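Local coordinates for putative secreted endoglycosylceramidase (Rhodococcus hoagii, PDB 6JYZ), which probably hydrolyses the O-glycosidic bond joining sugar to ceramide in galactosylceramide-type glycolipids, as an endogalactosylceramidase of glycoside hydrolase family 5, at residues D36-L41 with R431-Y436; N221-G226 with D235-F240; E263-W268 with G272-P277; G415-E418 with F424-D427. All coordinates share one frame; numbering follows the deposited sequence.

How the contacts relate
The four contacts form two touching pairs. Contacts 2 and 3, centres about 9 Å apart, lie in the family 5 barrel, in loops that follow strands 214-218 and 259-262, contact 2 setting its loop against helix 230-251; E222 N meets E263 OE1 and P223 O meets A266 N. Contacts 1 and 4, centres about 10 Å apart, lie at the C-terminal strands, with 36-41 joining from the first barrel strand; the F424 ring of contact 4 packs on I432, A434 and Y436 of contact 1. Between the pairs, centres are 30 to 36 Å apart. Contact 1 opens first along the chain and closes last, nesting the other three and tying the barrel's start to the C-terminal strands.

Contact 1 (D36-L41 with R431-Y436); sequences DGRTVL and RIEAWY. With IPA (isopropyl alcohol), chain C.
R38 reaches across to strand 431-436 with its guanidinium, and E433 reaches back with its carboxylate. NH1 of R38 does most of the gripping. It donates to the backbone O of R431 (2.9 Å) and to E433 OE2 (2.8 Å), and both oxygens sit at the edge of the guanidinium, close to its plane. The second bond is a salt bridge. The two flat groups are turned 53° apart, and the arginine meets OE2 from above the carboxylate plane and not head-on; NH2 adds only a weak bond to the same oxygen. A water closes the corner, accepting from R38 NH2 at 2.9 Å and donating to E433 OE2 at 2.7 Å. In R38, chi1 (-58°) and the extended chi2 bring CD to 3.1 Å from R431 O; the bend at chi3 (-56°) then swings the guanidinium so that NH1 points at that carbonyl. From the other strand, CB of R431 comes within 3.8 Å of R38 NH1 while its own charged end leads away. D34 takes the NE of R38 in a second salt bridge, and R462 pairs with E433 OE1, so each charge has a second partner. OE1 also accepts from the hydroxyl of an isopropyl alcohol molecule, probably from the crystallisation liquor, at 2.9 Å. The backbones of T39 and E433 both bond to strand 409-414, at A413 and A412. This is therefore a salt bridge between next-but-one strands, reaching over strand 409-414, which runs antiparallel to both, where the first strand of the barrel meets the C-terminal beta-sandwich.

Contact 2 (N221-G226 with D235-F240); sequences NEPNPG and DQIGRF
P223 and I237 supply the apolar part of this contact. CB of the proline ring lies 3.8 Å from both CG1 and CD1 of the isoleucine, and the proline CG approaches I237 CG2 at 4.1 Å, the two side chains crossing at about a right angle. With chi1 at -71°, I237 turns CG1 away from its own carbonyl carbon and lets both branches reach the ring. Y187 of helix 177-187 packs on both residues. An alanine in place of I237 would probably open a gap between loop and helix, leaving the proline ring without its aliphatic neighbour. The polar part lies at P225, whose backbone O is 3.0 Å from Q236 NE2; the other end of that amide, OE1, accepts from Q184. The hydroxyl of Y187 bonds to the backbone O of N224, so the same side chain packs on P223 and bonds to N224 O. Within the helix, R239 N donates to D235 O at 2.9 Å. On its outer side the R239 NH2 to D235 OD1 approach is long, 3.7 Å, and acts through charge alone; OD1 is bonded to Y281. The loop residues N221, E222 and P223 spell the Asn-Glu-Pro signature of family 5, whose glutamate serves as acid/base in relatives. The contact rests this loop, which follows strand 214-218, on the next helix, 230-251, of the (beta/alpha)8 barrel.

Contact 3 (E263-W268 with G272-P277); sequences EPSALW and GFDALP. With IPA (isopropyl alcohol), chain D.
W268 and G272 bracket one short helical turn, with G272 N donating to W268 O at 2.8 Å, and the chain then doubles back on itself, bringing the CA atoms of W268 and F273 to 4.8 Å. Positive phi at G272 (86°) ends the helix. The loop follows strand 259-262 of the family 5 (beta/alpha)8 barrel. The turn leading into helix 268-271 is capped by S265, whose OG accepts from L267 N at 2.9 Å. The same hydroxyl donates to D274 OD2 at 2.6 Å, on the syn side of the carboxylate, so one serine joins helix start and returning chain. L267 crosses D274 at about a right angle, its CB near OD2. The W268 side chain, CG anti to its backbone N (chi1 -166°), has the backbone of G272 and F273 over one face. F273 CA sits over the centre of the six-membered ring in a CH-pi contact, 3.6 Å from the centroid, while G272 O lies above the same face toward the rim. CZ3 at the ring's far end meets L276 CD2 at 3.7 Å, and I313 of helix 307-321 packs on the tryptophan too. A leucine here would probably leave the F273 CA without its aromatic floor and open a gap beneath the returning chain. At the indole nitrogen a water accepts from W268 NE1 at 2.9 Å and donates to G272 O at 2.8 Å.

Contact 4 (G415-E418 with F424-D427); sequences GLTE and FRGD. With EDO (1,2-ethanediol), chain F.
L416 and G426 mark the tight part of this hairpin, a non-hydrogen-bonded antiparallel pair with CA atoms 4.1 Å apart. No side chain fits at G426: a CB there would clash with G415 O and L416 CA. Next to it, T417 and E418 both face R425, a classic beta bulge. Their amides converge on R425 O, T417 N at 2.9 Å in the carbonyl plane on a lone pair, and E418 N at 3.2 Å from a tilted direction. R425 N returns a bond to E418 O (3.0 Å), and D427 N bonds to G415 O (2.9 Å). L416 CD1 meets F424 CB at 4.0 Å, and the F424 ring goes on to strand 431-437. The solvent side is looser. E418 and R425 run side by side, yet their charged groups do not join: E418 OE1 stands 4.3 Å from R425 NE, with carboxylate and guanidinium planes 63° apart. An ethanediol, probably from the crystallisation liquor, bridges them, its O1 donating to OE1 and accepting from NE at 2.8 Å, while NH2 holds its O2. The hairpin is thus secured by its bulged backbone, and the outer charges probably add only a modest, solvent-mediated attraction.

Contact 1 (D36-L41 with R431-Y436)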
# COMPACT_ATOMS: atom_id res chain seq x y z
N ASP A 36 -20.40 10.47 6.46
CA ASP A 36 -20.84 11.79 6.93
C ASP A 36 -20.62 12.79 5.77
O ASP A 36 -20.85 14.01 5.93
CB ASP A 36 -20.06 12.23 8.18
CG ASP A 36 -19.88 11.27 9.36
OD1 ASP A 36 -20.90 10.63 9.71
OD2 ASP A 36 -18.69 11.20 9.97
N GLY A 37 -20.13 12.36 4.60
CA GLY A 37 -19.94 13.19 3.43
C GLY A 37 -18.56 13.88 3.36
O GLY A 37 -18.37 14.60 2.39
N ARG A 38 -17.68 13.67 4.31
CA ARG A 38 -16.40 14.37 4.28
C ARG A 38 -15.42 13.71 3.33
O ARG A 38 -15.43 12.49 3.18
CB ARG A 38 -15.78 14.34 5.66
CG ARG A 38 -16.77 15.00 6.63
CD ARG A 38 -16.26 15.04 8.04
NE ARG A 38 -15.91 13.73 8.53
CZ ARG A 38 -15.21 13.56 9.62
NH1 ARG A 38 -14.80 14.62 10.33
NH2 ARG A 38 -14.86 12.35 10.04
N THR A 39 -14.66 14.51 2.61
CA THR A 39 -13.57 14.01 1.79
C THR A 39 -12.44 13.56 2.70
O THR A 39 -12.00 14.32 3.60
CB THR A 39 -13.07 15.13 0.89
OG1 THR A 39 -14.17 15.57 0.10
CG2 THR A 39 -11.96 14.65 -0.00
N VAL A 40 -11.92 12.34 2.50
CA VAL A 40 -10.92 11.77 3.36
C VAL A 40 -9.61 11.63 2.63
O VAL A 40 -9.58 10.96 1.58
CB VAL A 40 -11.44 10.45 3.97
CG1 VAL A 40 -10.32 9.78 4.78
CG2 VAL A 40 -12.65 10.72 4.87
N LEU A 41 -8.50 12.09 3.20
CA LEU A 41 -7.19 11.82 2.67
C LEU A 41 -6.56 10.78 3.57
O LEU A 41 -6.33 11.00 4.77
CB LEU A 41 -6.33 13.12 2.67
CG LEU A 41 -6.80 14.24 1.72
CD1 LEU A 41 -5.86 15.41 1.83
CD2 LEU A 41 -6.88 13.74 0.26
N ARG A 431 -17.69 18.38 10.09
CA ARG A 431 -16.53 18.55 10.95
C ARG A 431 -15.21 18.41 10.19
O ARG A 431 -14.94 17.38 9.53
CB ARG A 431 -16.56 17.49 12.06
CG ARG A 431 -15.41 17.60 13.04
CD ARG A 431 -15.47 16.47 14.07
NE ARG A 431 -16.69 16.63 14.84
CZ ARG A 431 -16.71 16.95 16.12
NH1 ARG A 431 -15.59 17.15 16.78
NH2 ARG A 431 -17.87 17.07 16.75
N ILE A 432 -14.39 19.42 10.26
CA ILE A 432 -13.03 19.36 9.74
C ILE A 432 -12.14 18.66 10.73
O ILE A 432 -12.19 19.00 11.95
CB ILE A 432 -12.51 20.79 9.53
CG1 ILE A 432 -13.30 21.47 8.41
CG2 ILE A 432 -11.03 20.80 9.20
CD1 ILE A 432 -13.23 23.02 8.44
N GLU A 433 -11.26 17.76 10.30
CA GLU A 433 -10.23 17.20 11.13
C GLU A 433 -8.90 17.29 10.43
O GLU A 433 -8.80 16.81 9.26
CB GLU A 433 -10.50 15.74 11.43
CG GLU A 433 -11.77 15.58 12.25
CD GLU A 433 -12.12 14.14 12.61
OE1 GLU A 433 -11.21 13.37 13.02
OE2 GLU A 433 -13.31 13.82 12.59
N ALA A 434 -7.89 17.90 11.00
CA ALA A 434 -6.62 18.10 10.32
C ALA A 434 -5.46 17.79 11.24
O ALA A 434 -5.58 17.92 12.50
CB ALA A 434 -6.53 19.46 9.71
N TRP A 435 -4.31 17.46 10.66
CA TRP A 435 -3.06 17.21 11.37
C TRP A 435 -2.04 18.29 11.08
O TRP A 435 -1.90 18.73 9.94
CB TRP A 435 -2.49 15.87 10.81
CG TRP A 435 -1.04 15.65 11.09
CD1 TRP A 435 0.01 15.79 10.21
CD2 TRP A 435 -0.39 15.29 12.34
NE1 TRP A 435 1.23 15.54 10.81
CE2 TRP A 435 1.00 15.25 12.13
CE3 TRP A 435 -0.92 14.94 13.61
CZ2 TRP A 435 1.88 14.83 13.15
CZ3 TRP A 435 -0.02 14.53 14.60
CH2 TRP A 435 1.35 14.48 14.36
N TYR A 436 -1.25 18.62 12.12
CA TYR A 436 -0.10 19.51 11.97
C TYR A 436 1.06 18.92 12.76
O TYR A 436 0.87 18.58 13.93
CB TYR A 436 -0.37 20.93 12.51
CG TYR A 436 -1.50 21.63 11.81
CD1 TYR A 436 -2.81 21.40 12.18
CD2 TYR A 436 -1.22 22.45 10.75
CE1 TYR A 436 -3.86 21.91 11.45
CE2 TYR A 436 -2.27 23.01 10.02
CZ TYR A 436 -3.57 22.73 10.37
OH TYR A 436 -4.61 23.22 9.62
C1 IPA C . -10.21 10.63 8.81
C2 IPA C . -10.87 11.04 10.13
C3 IPA C . -11.35 9.91 10.97
O2 IPA C . -9.92 11.73 10.96
O HOH W 1 -14.27 11.34 12.71

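Contact 2 (N221-G226 with D235-F240)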
# COMPACT_ATOMS: atom_id res chain seq x y z
N ASN A 221 -1.13 -7.39 -4.61
CA ASN A 221 -0.06 -6.41 -4.84
C ASN A 221 0.64 -6.72 -6.15
O ASN A 221 0.94 -7.91 -6.44
CB ASN A 221 0.98 -6.59 -3.75
CG ASN A 221 2.15 -5.64 -3.97
OD1 ASN A 221 1.96 -4.41 -3.91
ND2 ASN A 221 3.34 -6.15 -4.17
N GLU A 222 0.94 -5.68 -6.92
CA GLU A 222 1.78 -5.70 -8.15
C GLU A 222 1.62 -7.01 -8.91
O GLU A 222 2.63 -7.72 -9.17
CB GLU A 222 3.23 -5.42 -7.80
CG GLU A 222 3.39 -4.03 -7.23
CD GLU A 222 4.81 -3.52 -7.11
OE1 GLU A 222 5.73 -4.35 -7.16
OE2 GLU A 222 5.01 -2.30 -6.84
N PRO A 223 0.42 -7.32 -9.42
CA PRO A 223 0.28 -8.60 -10.14
C PRO A 223 1.26 -8.66 -11.31
O PRO A 223 1.32 -7.72 -12.11
CB PRO A 223 -1.17 -8.60 -10.60
CG PRO A 223 -1.86 -7.65 -9.66
CD PRO A 223 -0.83 -6.57 -9.32
N ASN A 224 2.03 -9.74 -11.40
CA ASN A 224 2.98 -9.79 -12.49
C ASN A 224 2.27 -10.16 -13.81
O ASN A 224 1.18 -10.78 -13.80
CB ASN A 224 4.09 -10.79 -12.23
CG ASN A 224 5.07 -10.40 -11.12
OD1 ASN A 224 4.80 -9.48 -10.22
ND2 ASN A 224 6.17 -11.04 -11.06
N PRO A 225 2.84 -9.87 -14.98
CA PRO A 225 2.21 -10.25 -16.24
C PRO A 225 2.03 -11.74 -16.47
O PRO A 225 1.23 -12.14 -17.31
CB PRO A 225 3.14 -9.61 -17.30
CG PRO A 225 3.77 -8.45 -16.58
CD PRO A 225 3.98 -8.96 -15.17
N GLY A 226 2.80 -12.57 -15.74
CA GLY A 226 2.80 -14.00 -16.09
C GLY A 226 3.52 -14.18 -17.43
O GLY A 226 4.63 -13.70 -17.62
N ASP A 235 -5.86 -7.95 -19.05
CA ASP A 235 -7.14 -8.63 -19.11
C ASP A 235 -7.18 -9.75 -18.05
O ASP A 235 -8.20 -9.89 -17.37
CB ASP A 235 -7.39 -9.20 -20.52
CG ASP A 235 -8.89 -9.45 -20.69
OD1 ASP A 235 -9.36 -10.41 -20.28
OD2 ASP A 235 -9.55 -8.49 -21.19
N GLN A 236 -6.17 -10.60 -17.95
CA GLN A 236 -6.25 -11.70 -17.00
C GLN A 236 -6.18 -11.21 -15.55
O GLN A 236 -6.82 -11.84 -14.67
CB GLN A 236 -5.23 -12.80 -17.32
CG GLN A 236 -3.77 -12.42 -17.11
CD GLN A 236 -2.82 -13.44 -17.70
OE1 GLN A 236 -3.22 -14.44 -18.27
NE2 GLN A 236 -1.53 -13.21 -17.56
N ILE A 237 -5.51 -10.10 -15.30
CA ILE A 237 -5.53 -9.48 -13.98
C ILE A 237 -6.95 -8.99 -13.67
O ILE A 237 -7.50 -9.28 -12.59
CB ILE A 237 -4.49 -8.36 -13.93
CG1 ILE A 237 -3.08 -8.97 -13.92
CG2 ILE A 237 -4.71 -7.48 -12.67
CD1 ILE A 237 -1.98 -7.95 -14.28
N GLY A 238 -7.60 -8.32 -14.62
CA GLY A 238 -8.97 -7.86 -14.39
C GLY A 238 -9.92 -9.02 -14.19
O GLY A 238 -10.85 -8.91 -13.35
N ARG A 239 -9.76 -10.12 -14.91
CA ARG A 239 -10.65 -11.27 -14.74
C ARG A 239 -10.55 -11.82 -13.33
O ARG A 239 -11.58 -12.15 -12.71
CB ARG A 239 -10.26 -12.36 -15.73
CG ARG A 239 -11.30 -13.46 -15.85
CD ARG A 239 -10.82 -14.60 -16.76
NE ARG A 239 -10.56 -14.14 -18.13
CZ ARG A 239 -11.49 -14.11 -19.09
NH1 ARG A 239 -12.75 -14.38 -18.82
NH2 ARG A 239 -11.16 -13.69 -20.30
N PHE A 240 -9.37 -11.85 -12.74
CA PHE A 240 -9.19 -12.24 -11.37
C PHE A 240 -9.87 -11.21 -10.45
O PHE A 240 -10.61 -11.61 -9.51
CB PHE A 240 -7.70 -12.35 -11.02
CG PHE A 240 -7.44 -12.27 -9.53
CD1 PHE A 240 -7.93 -13.26 -8.67
CD2 PHE A 240 -6.77 -11.20 -8.98
CE1 PHE A 240 -7.71 -13.22 -7.27
CE2 PHE A 240 -6.58 -11.13 -7.60
CZ PHE A 240 -7.04 -12.10 -6.75

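Contact 3 (E263-W268 with G272-P277)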
# COMPACT_ATOMS: atom_id res chain seq x y z
N GLU A 263 -5.04 -2.80 -8.72
CA GLU A 263 -3.77 -2.29 -9.24
C GLU A 263 -3.63 -2.60 -10.72
O GLU A 263 -4.10 -3.65 -11.20
CB GLU A 263 -2.60 -2.93 -8.48
CG GLU A 263 -2.64 -2.52 -6.99
CD GLU A 263 -1.48 -3.11 -6.27
OE1 GLU A 263 -0.37 -3.19 -6.79
OE2 GLU A 263 -1.67 -3.57 -5.07
N PRO A 264 -2.84 -1.84 -11.47
CA PRO A 264 -2.35 -2.33 -12.77
C PRO A 264 -1.29 -3.38 -12.47
O PRO A 264 -0.91 -3.65 -11.33
CB PRO A 264 -1.70 -1.03 -13.32
CG PRO A 264 -1.09 -0.38 -12.10
CD PRO A 264 -2.14 -0.62 -11.00
N SER A 265 -0.76 -3.99 -13.53
CA SER A 265 0.33 -4.94 -13.36
C SER A 265 1.54 -4.25 -12.75
O SER A 265 1.69 -3.01 -12.74
CB SER A 265 0.75 -5.65 -14.65
OG SER A 265 1.82 -4.94 -15.31
N ALA A 266 2.47 -5.08 -12.26
CA ALA A 266 3.75 -4.63 -11.74
C ALA A 266 4.51 -3.75 -12.73
O ALA A 266 5.40 -3.03 -12.29
CB ALA A 266 4.59 -5.87 -11.42
N LEU A 267 4.24 -3.87 -14.03
CA LEU A 267 4.95 -3.00 -14.97
C LEU A 267 4.75 -1.54 -14.65
O LEU A 267 5.66 -0.73 -14.93
CB LEU A 267 4.51 -3.29 -16.41
CG LEU A 267 4.84 -4.71 -16.86
CD1 LEU A 267 4.21 -4.95 -18.24
CD2 LEU A 267 6.32 -5.01 -16.91
N TRP A 268 3.62 -1.11 -14.10
CA TRP A 268 3.46 0.32 -13.78
C TRP A 268 4.54 0.76 -12.83
O TRP A 268 5.02 1.91 -12.92
CB TRP A 268 2.07 0.54 -13.15
CG TRP A 268 1.69 2.00 -13.08
CD1 TRP A 268 2.27 2.99 -12.32
CD2 TRP A 268 0.64 2.62 -13.83
NE1 TRP A 268 1.65 4.20 -12.57
CE2 TRP A 268 0.66 4.00 -13.49
CE3 TRP A 268 -0.33 2.17 -14.71
CZ2 TRP A 268 -0.26 4.91 -14.04
CZ3 TRP A 268 -1.24 3.06 -15.27
CH2 TRP A 268 -1.18 4.43 -14.94
N GLY A 272 5.82 3.74 -14.93
CA GLY A 272 5.00 4.90 -14.66
C GLY A 272 3.70 4.90 -15.43
O GLY A 272 2.94 5.88 -15.38
N PHE A 273 3.44 3.84 -16.19
CA PHE A 273 2.21 3.65 -16.93
C PHE A 273 2.17 2.17 -17.34
O PHE A 273 3.18 1.49 -17.25
CB PHE A 273 2.09 4.60 -18.16
CG PHE A 273 3.13 4.32 -19.22
CD1 PHE A 273 4.40 4.86 -19.10
CD2 PHE A 273 2.82 3.57 -20.35
CE1 PHE A 273 5.36 4.66 -20.10
CE2 PHE A 273 3.77 3.40 -21.36
CZ PHE A 273 5.03 3.88 -21.19
N ASP A 274 1.02 1.75 -17.87
CA ASP A 274 0.81 0.35 -18.26
C ASP A 274 -0.52 0.30 -18.97
O ASP A 274 -1.29 1.27 -18.96
CB ASP A 274 0.76 -0.52 -17.00
CG ASP A 274 0.91 -1.97 -17.21
OD1 ASP A 274 1.05 -2.47 -18.33
OD2 ASP A 274 0.94 -2.61 -16.09
N ALA A 275 -0.79 -0.81 -19.63
CA ALA A 275 -2.15 -1.17 -20.05
C ALA A 275 -3.00 -1.28 -18.79
O ALA A 275 -2.50 -1.56 -17.69
CB ALA A 275 -2.13 -2.49 -20.77
N LEU A 276 -4.27 -0.99 -18.91
CA LEU A 276 -5.20 -0.92 -17.78
C LEU A 276 -6.12 -2.14 -17.77
O LEU A 276 -6.72 -2.47 -18.81
CB LEU A 276 -6.04 0.35 -17.86
CG LEU A 276 -5.27 1.64 -17.69
CD1 LEU A 276 -6.13 2.86 -17.79
CD2 LEU A 276 -4.51 1.69 -16.34
N PRO A 277 -6.32 -2.82 -16.64
CA PRO A 277 -7.37 -3.83 -16.53
C PRO A 277 -8.70 -3.31 -17.06
O PRO A 277 -9.14 -2.22 -16.67
CB PRO A 277 -7.44 -4.14 -15.01
CG PRO A 277 -5.97 -3.88 -14.59
CD PRO A 277 -5.61 -2.63 -15.38
C1 IPA D . -2.74 3.97 -20.93
C2 IPA D . -1.87 4.70 -20.00
C3 IPA D . -2.08 6.18 -20.14
O2 IPA D . -2.36 4.44 -18.69
O HOH W 2 -2.22 -3.77 -16.05
O HOH W 3 2.49 7.00 -12.89

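Contact 4 (G415-E418 with F424-D427)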
# COMPACT_ATOMS: atom_id res chain seq x y z
N GLY A 415 -16.61 18.77 1.51
CA GLY A 415 -16.51 19.55 0.29
C GLY A 415 -15.12 20.10 0.09
O GLY A 415 -14.99 21.20 -0.44
N LEU A 416 -14.04 19.35 0.38
CA LEU A 416 -12.69 19.83 0.15
C LEU A 416 -12.51 20.21 -1.31
O LEU A 416 -12.88 19.43 -2.19
CB LEU A 416 -11.75 18.68 0.51
CG LEU A 416 -10.28 18.98 0.45
CD1 LEU A 416 -9.83 20.00 1.52
CD2 LEU A 416 -9.50 17.67 0.62
N THR A 417 -11.90 21.37 -1.56
CA THR A 417 -11.62 21.79 -2.94
C THR A 417 -10.15 21.97 -3.21
O THR A 417 -9.78 21.82 -4.40
CB THR A 417 -12.42 23.04 -3.34
OG1 THR A 417 -12.05 24.06 -2.43
CG2 THR A 417 -13.93 22.82 -3.35
N GLU A 418 -9.32 22.34 -2.26
CA GLU A 418 -7.93 22.60 -2.55
C GLU A 418 -7.11 22.26 -1.33
O GLU A 418 -7.51 22.56 -0.19
CB GLU A 418 -7.75 24.09 -2.84
CG GLU A 418 -8.27 24.56 -4.16
CD GLU A 418 -7.97 26.02 -4.50
OE1 GLU A 418 -6.97 26.57 -3.98
OE2 GLU A 418 -8.75 26.60 -5.31
N PHE A 424 -5.68 24.51 3.42
CA PHE A 424 -6.72 23.86 2.64
C PHE A 424 -8.01 24.62 2.67
O PHE A 424 -8.17 25.51 3.56
CB PHE A 424 -6.97 22.38 3.06
CG PHE A 424 -7.34 22.25 4.54
CD1 PHE A 424 -6.40 22.17 5.55
CD2 PHE A 424 -8.68 22.19 4.85
CE1 PHE A 424 -6.79 22.05 6.88
CE2 PHE A 424 -9.07 22.06 6.20
CZ PHE A 424 -8.16 22.01 7.19
N ARG A 425 -8.89 24.36 1.75
CA ARG A 425 -10.14 25.09 1.66
C ARG A 425 -11.20 24.23 1.06
O ARG A 425 -10.88 23.19 0.40
CB ARG A 425 -10.04 26.43 0.95
CG ARG A 425 -9.73 26.36 -0.52
CD ARG A 425 -9.63 27.80 -1.14
NE ARG A 425 -8.53 28.54 -0.54
CZ ARG A 425 -8.66 29.58 0.31
NH1 ARG A 425 -9.82 30.10 0.61
NH2 ARG A 425 -7.60 30.02 0.94
N GLY A 426 -12.46 24.56 1.23
CA GLY A 426 -13.53 23.79 0.68
C GLY A 426 -14.86 24.49 0.84
O GLY A 426 -14.90 25.71 1.20
N ASP A 427 -15.90 23.82 0.49
CA ASP A 427 -17.26 24.34 0.62
C ASP A 427 -18.17 23.20 1.00
O ASP A 427 -18.43 22.34 0.11
CB ASP A 427 -17.68 25.04 -0.68
CG ASP A 427 -19.02 25.74 -0.59
OD1 ASP A 427 -19.74 25.49 0.33
OD2 ASP A 427 -19.36 26.43 -1.62
C1 EDO F . -5.30 26.29 -0.75
O1 EDO F . -6.46 26.82 -1.38
C2 EDO F . -5.02 27.12 0.42
O2 EDO F . -5.15 28.52 0.23